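Discoidin-2 (Dictyostelium discoideum, PDB 2VM9) binds galactose and N-acetylgalactosamine as a trimeric, calcium-containing lectin, and may take part in spore formation and spore coat assembly. Local coordinates at residues H72-Q86 with H144-V156. Residues are numbered along the deposited sequence; the frame is centred on the assembly and turned at random.
Sequences HFVAISTQGRGDHDQ and HISLRWELYALPV. With PO4 (phosphate ion), chain G.
A bend at chi3 (-73°) in Arg148 folds its guanidinium back over Gln79, whose own chain stays extended with CG anti to the backbone N (chi1 -171°). Amide and guanidinium stack with their planes 12° apart, Gln79 OE1 lying over the centre of one face while Gly82 N covers the rim of the other. In its own plane the guanidinium grips Gly80 O side-on, with Arg148 NE at 2.8 Å and Arg148 NH2 at 3.0 Å from that oxygen; Asn118 OD1 accepts from Arg148 NH2, and Asn36 N donates to Gln79 OE1. At the start of strand 146-153, Ser146 OG donates to Gln86 OE1 over 2.6 Å, and Arg81 NH1 reaches the same oxygen from the opposite face of the amide. Arg81 also forms a side-on salt bridge, NE to Asp83 OD1 at 2.8 Å and NH2 to Asp83 OD2, and with NH1 and NH2 binds O2 of a phosphate probably left from crystallisation.

Strands 72-79 and 146-153 pair antiparallel in the beta-sandwich of the F5/8 type C domain, interrupted by a classic bulge where Val74 and Ala75 both face Tyr152. Ile76 CD1 meets the edge of the Trp149 indole at CE3 (3.8 Å); Ile76 packs on strand 87-96, Trp149 and Leu151 on strand 133-142, both of the other sheet. Polar grips thus fix the loop carrying the predicted cell-attachment motif Arg81-Gly82-Asp83, and Asp83 probably offsets part of the charge of Arg81, which with His28 nevertheless holds the phosphate.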
loop_
_atom_site.group_PDB
_atom_site.type_symbol
_atom_site.label_atom_id
_atom_site.label_comp_id
_atom_site.label_asym_id
_atom_site.label_seq_id
_atom_site.Cartn_x
_atom_site.Cartn_y
_atom_site.Cartn_z
ATOM N N HIS A 72 2.351 10.227 -7.895
ATOM C CA HIS A 72 2.346 11.050 -9.083
ATOM C C HIS A 72 2.733 12.445 -8.621
ATOM O O HIS A 72 1.881 13.196 -8.123
ATOM C CB HIS A 72 0.956 11.033 -9.721
ATOM C CG HIS A 72 0.637 9.731 -10.389
ATOM N ND1 HIS A 72 0.105 8.660 -9.710
ATOM C CD2 HIS A 72 0.842 9.310 -11.660
ATOM C CE1 HIS A 72 -0.037 7.641 -10.539
ATOM N NE2 HIS A 72 0.410 8.006 -11.726
ATOM N N PHE A 73 4.024 12.767 -8.740
ATOM C CA PHE A 73 4.512 14.053 -8.274
ATOM C C PHE A 73 4.187 15.135 -9.279
ATOM O O PHE A 73 4.574 15.022 -10.448
ATOM C CB PHE A 73 6.020 14.005 -8.054
ATOM C CG PHE A 73 6.431 13.168 -6.861
ATOM C CD1 PHE A 73 6.163 13.607 -5.568
ATOM C CD2 PHE A 73 7.105 11.963 -7.041
ATOM C CE1 PHE A 73 6.576 12.818 -4.438
ATOM C CE2 PHE A 73 7.532 11.171 -5.951
ATOM C CZ PHE A 73 7.250 11.605 -4.637
ATOM N N VAL A 74 3.491 16.171 -8.817
ATOM C CA VAL A 74 3.068 17.278 -9.688
ATOM C C VAL A 74 3.944 18.528 -9.560
ATOM O O VAL A 74 3.966 19.376 -10.460
ATOM C CB VAL A 74 1.558 17.657 -9.470
ATOM C CG1 VAL A 74 0.675 16.471 -9.785
ATOM C CG2 VAL A 74 1.293 18.195 -8.033
ATOM N N ALA A 75 4.650 18.666 -8.433
ATOM C CA ALA A 75 5.554 19.811 -8.296
ATOM C C ALA A 75 6.567 19.564 -7.209
ATOM O O ALA A 75 6.384 18.670 -6.351
ATOM C CB ALA A 75 4.767 21.108 -7.981
ATOM N N ILE A 76 7.646 20.343 -7.283
ATOM C CA ILE A 76 8.607 20.431 -6.179
ATOM C C ILE A 76 8.808 21.912 -5.878
ATOM O O ILE A 76 8.821 22.745 -6.802
ATOM C CB ILE A 76 9.955 19.771 -6.562
ATOM C CG1 ILE A 76 10.954 19.824 -5.391
ATOM C CG2 ILE A 76 10.563 20.428 -7.844
ATOM C CD1 ILE A 76 12.214 19.043 -5.688
ATOM N N SER A 77 8.979 22.248 -4.599
ATOM C CA SER A 77 9.318 23.599 -4.212
ATOM C C SER A 77 10.603 23.538 -3.399
ATOM O O SER A 77 10.733 22.661 -2.554
ATOM C CB SER A 77 8.241 24.200 -3.336
ATOM O OG SER A 77 7.101 24.471 -4.140
ATOM N N THR A 78 11.526 24.453 -3.661
ATOM C CA THR A 78 12.747 24.572 -2.845
ATOM C C THR A 78 12.902 25.994 -2.317
ATOM O O THR A 78 12.373 26.961 -2.872
ATOM C CB THR A 78 14.044 24.148 -3.605
ATOM O OG1 THR A 78 14.336 25.101 -4.635
ATOM C CG2 THR A 78 13.877 22.732 -4.227
ATOM N N GLN A 79 13.686 26.096 -1.254
ATOM C CA GLN A 79 13.892 27.317 -0.542
ATOM C C GLN A 79 15.305 27.213 0.021
ATOM O O GLN A 79 15.858 26.116 0.208
ATOM C CB GLN A 79 12.827 27.348 0.549
ATOM C CG GLN A 79 12.652 28.573 1.325
ATOM C CD GLN A 79 11.482 28.382 2.291
ATOM O OE1 GLN A 79 11.295 27.284 2.835
ATOM N NE2 GLN A 79 10.702 29.433 2.512
ATOM N N GLY A 80 15.907 28.355 0.298
ATOM C CA GLY A 80 17.189 28.329 0.961
ATOM C C GLY A 80 17.039 28.114 2.470
ATOM O O GLY A 80 15.975 27.711 2.995
ATOM N N ARG A 81 18.138 28.368 3.148
ATOM C CA ARG A 81 18.216 28.194 4.601
ATOM C C ARG A 81 17.644 29.399 5.324
ATOM O O ARG A 81 17.987 30.547 4.997
ATOM C CB ARG A 81 19.685 27.975 5.004
ATOM C CG ARG A 81 19.896 27.902 6.498
ATOM C CD ARG A 81 21.310 27.407 6.858
ATOM N NE ARG A 81 21.457 27.484 8.302
ATOM C CZ ARG A 81 22.535 27.129 8.982
ATOM N NH1 ARG A 81 23.598 26.632 8.342
ATOM N NH2 ARG A 81 22.535 27.259 10.317
ATOM N N GLY A 82 16.809 29.163 6.337
ATOM C CA GLY A 82 16.140 30.299 7.008
ATOM C C GLY A 82 17.029 31.220 7.843
ATOM O O GLY A 82 16.778 32.433 7.898
ATOM N N ASP A 83 18.082 30.679 8.457
ATOM C CA ASP A 83 18.829 31.375 9.505
ATOM C C ASP A 83 20.263 31.796 9.119
ATOM O O ASP A 83 20.977 32.399 9.937
ATOM C CB ASP A 83 18.868 30.522 10.780
ATOM C CG ASP A 83 19.535 29.172 10.573
ATOM O OD1 ASP A 83 19.155 28.435 9.634
ATOM O OD2 ASP A 83 20.439 28.858 11.353
ATOM N N HIS A 84 20.685 31.473 7.898
ATOM C CA HIS A 84 22.013 31.909 7.383
ATOM C C HIS A 84 21.960 32.008 5.865
ATOM O O HIS A 84 21.079 31.429 5.256
ATOM C CB HIS A 84 23.139 30.981 7.819
ATOM C CG HIS A 84 23.546 31.205 9.234
ATOM N ND1 HIS A 84 24.005 32.431 9.680
ATOM C CD2 HIS A 84 23.493 30.402 10.323
ATOM C CE1 HIS A 84 24.252 32.355 10.979
ATOM N NE2 HIS A 84 23.940 31.139 11.394
ATOM N N ASP A 85 22.905 32.739 5.280
ATOM C CA ASP A 85 22.887 33.021 3.844
ATOM C C ASP A 85 23.448 31.843 3.050
ATOM O O ASP A 85 24.550 31.916 2.498
ATOM C CB ASP A 85 23.711 34.284 3.550
ATOM C CG ASP A 85 23.051 35.551 4.055
ATOM O OD1 ASP A 85 21.842 35.556 4.387
ATOM O OD2 ASP A 85 23.740 36.574 4.055
ATOM N N GLN A 86 22.679 30.757 3.009
ATOM C CA GLN A 86 23.073 29.556 2.265
ATOM C C GLN A 86 21.858 29.099 1.515
ATOM O O GLN A 86 20.743 29.116 2.069
ATOM C CB GLN A 86 23.486 28.437 3.221
ATOM C CG GLN A 86 24.687 28.801 4.065
ATOM C CD GLN A 86 24.887 27.869 5.248
ATOM O OE1 GLN A 86 24.113 26.921 5.484
ATOM N NE2 GLN A 86 25.943 28.138 6.001
ATOM N N HIS A 144 26.766 27.254 0.970
ATOM C CA HIS A 144 26.672 25.863 1.447
ATOM C C HIS A 144 25.485 25.191 0.800
ATOM O O HIS A 144 24.535 25.863 0.431
ATOM C CB HIS A 144 26.477 25.842 2.973
ATOM C CG HIS A 144 26.939 24.568 3.609
ATOM N ND1 HIS A 144 28.219 24.403 4.092
ATOM C CD2 HIS A 144 26.304 23.391 3.805
ATOM C CE1 HIS A 144 28.347 23.186 4.589
ATOM N NE2 HIS A 144 27.202 22.546 4.411
ATOM N N ILE A 145 25.532 23.865 0.696
ATOM C CA ILE A 145 24.391 23.105 0.217
ATOM C C ILE A 145 23.414 23.027 1.403
ATOM O O ILE A 145 23.549 22.185 2.284
ATOM C CB ILE A 145 24.805 21.719 -0.260
ATOM C CG1 ILE A 145 25.741 21.853 -1.472
ATOM C CG2 ILE A 145 23.555 20.875 -0.596
ATOM C CD1 ILE A 145 26.441 20.526 -1.863
ATOM N N SER A 146 22.461 23.949 1.405
ATOM C CA SER A 146 21.456 24.047 2.452
ATOM C C SER A 146 20.131 24.332 1.762
ATOM O O SER A 146 20.037 25.208 0.889
ATOM C CB SER A 146 21.788 25.182 3.450
ATOM O OG SER A 146 23.049 24.973 4.090
ATOM N N LEU A 147 19.085 23.596 2.147
ATOM C CA LEU A 147 17.804 23.837 1.502
ATOM C C LEU A 147 16.651 23.393 2.377
ATOM O O LEU A 147 16.820 22.591 3.326
ATOM C CB LEU A 147 17.707 23.150 0.128
ATOM C CG LEU A 147 17.668 21.606 0.171
ATOM C CD1 LEU A 147 16.251 21.072 0.356
ATOM C CD2 LEU A 147 18.285 21.002 -1.076
ATOM N N ARG A 148 15.484 23.935 2.044
ATOM C CA ARG A 148 14.211 23.427 2.521
ATOM C C ARG A 148 13.386 23.136 1.268
ATOM O O ARG A 148 13.646 23.704 0.216
ATOM C CB ARG A 148 13.497 24.445 3.412
ATOM C CG ARG A 148 14.204 24.654 4.756
ATOM C CD ARG A 148 13.584 25.852 5.522
ATOM N NE ARG A 148 13.998 27.105 4.873
ATOM C CZ ARG A 148 13.500 28.307 5.164
ATOM N NH1 ARG A 148 12.552 28.435 6.109
ATOM N NH2 ARG A 148 13.918 29.384 4.492
ATOM N N TRP A 149 12.418 22.223 1.380
ATOM C CA TRP A 149 11.696 21.775 0.199
ATOM C C TRP A 149 10.397 21.085 0.559
ATOM O O TRP A 149 10.158 20.735 1.730
ATOM C CB TRP A 149 12.561 20.843 -0.672
ATOM C CG TRP A 149 12.907 19.517 -0.047
ATOM C CD1 TRP A 149 13.158 19.242 1.285
ATOM C CD2 TRP A 149 13.053 18.281 -0.745
ATOM N NE1 TRP A 149 13.443 17.886 1.436
ATOM C CE2 TRP A 149 13.415 17.294 0.203
ATOM C CE3 TRP A 149 12.942 17.914 -2.094
ATOM C CZ2 TRP A 149 13.627 15.952 -0.158
ATOM C CZ3 TRP A 149 13.162 16.604 -2.451
ATOM C CH2 TRP A 149 13.515 15.632 -1.482
ATOM N N GLU A 150 9.570 20.911 -0.467
ATOM C CA GLU A 150 8.361 20.131 -0.354
ATOM C C GLU A 150 8.121 19.462 -1.697
ATOM O O GLU A 150 8.546 19.959 -2.758
ATOM C CB GLU A 150 7.182 21.018 0.051
ATOM C CG GLU A 150 5.821 20.280 0.214
ATOM C CD GLU A 150 5.889 19.136 1.235
ATOM O OE1 GLU A 150 5.368 19.315 2.352
ATOM O OE2 GLU A 150 6.437 18.061 0.910
ATOM N N LEU A 151 7.480 18.302 -1.635
ATOM C CA LEU A 151 7.135 17.538 -2.823
ATOM C C LEU A 151 5.643 17.422 -2.822
ATOM O O LEU A 151 5.069 17.030 -1.797
ATOM C CB LEU A 151 7.747 16.137 -2.702
ATOM C CG LEU A 151 9.251 16.062 -2.982
ATOM C CD1 LEU A 151 9.811 14.762 -2.455
ATOM C CD2 LEU A 151 9.542 16.242 -4.516
ATOM N N TYR A 152 5.021 17.728 -3.969
ATOM C CA TYR A 152 3.551 17.744 -4.099
ATOM C C TYR A 152 3.114 16.589 -4.989
ATOM O O TYR A 152 3.686 16.384 -6.057
ATOM C CB TYR A 152 3.049 19.069 -4.674
ATOM C CG TYR A 152 3.423 20.203 -3.779
ATOM C CD1 TYR A 152 2.603 20.556 -2.708
ATOM C CD2 TYR A 152 4.628 20.886 -3.972
ATOM C CE1 TYR A 152 2.947 21.559 -1.846
ATOM C CE2 TYR A 152 4.999 21.920 -3.107
ATOM C CZ TYR A 152 4.138 22.262 -2.063
ATOM O OH TYR A 152 4.448 23.239 -1.185
ATOM N N ALA A 153 2.125 15.830 -4.521
ATOM C CA ALA A 153 1.675 14.652 -5.267
ATOM C C ALA A 153 0.157 14.693 -5.429
ATOM O O ALA A 153 -0.546 15.357 -4.665
ATOM C CB ALA A 153 2.099 13.347 -4.528
ATOM N N LEU A 154 -0.357 13.974 -6.426
ATOM C CA LEU A 154 -1.806 13.825 -6.511
ATOM C C LEU A 154 -2.334 13.109 -5.276
ATOM O O LEU A 154 -1.690 12.214 -4.774
ATOM C CB LEU A 154 -2.189 12.994 -7.731
ATOM C CG LEU A 154 -1.866 13.629 -9.081
ATOM C CD1 LEU A 154 -2.260 12.654 -10.204
ATOM C CD2 LEU A 154 -2.610 14.972 -9.201
ATOM N N PRO A 155 -3.529 13.479 -4.803
ATOM C CA PRO A 155 -4.138 12.698 -3.714
ATOM C C PRO A 155 -4.425 11.281 -4.162
ATOM O O PRO A 155 -4.597 11.034 -5.376
ATOM C CB PRO A 155 -5.492 13.396 -3.457
ATOM C CG PRO A 155 -5.440 14.637 -4.139
ATOM C CD PRO A 155 -4.362 14.620 -5.206
ATOM N N VAL A 156 -4.500 10.370 -3.192
ATOM C CA VAL A 156 -4.879 8.979 -3.446
ATOM C C VAL A 156 -6.336 8.940 -3.901
ATOM O O VAL A 156 -7.170 9.686 -3.409
ATOM C CB VAL A 156 -4.617 8.065 -2.210
ATOM C CG1 VAL A 156 -4.940 6.614 -2.530
ATOM C CG2 VAL A 156 -3.145 8.155 -1.798
HETATM P P PO4 G . 25.754 26.758 11.874
HETATM O O1 PO4 G . 26.913 27.541 11.279
HETATM O O2 PO4 G . 25.026 26.089 10.848
HETATM O O3 PO4 G . 24.874 27.749 12.608
HETATM O O4 PO4 G . 26.300 25.821 12.924
HETATM O O HOH W 1 0.136 10.517 -5.886
HETATM O O HOH W 2 5.091 25.617 -2.494
#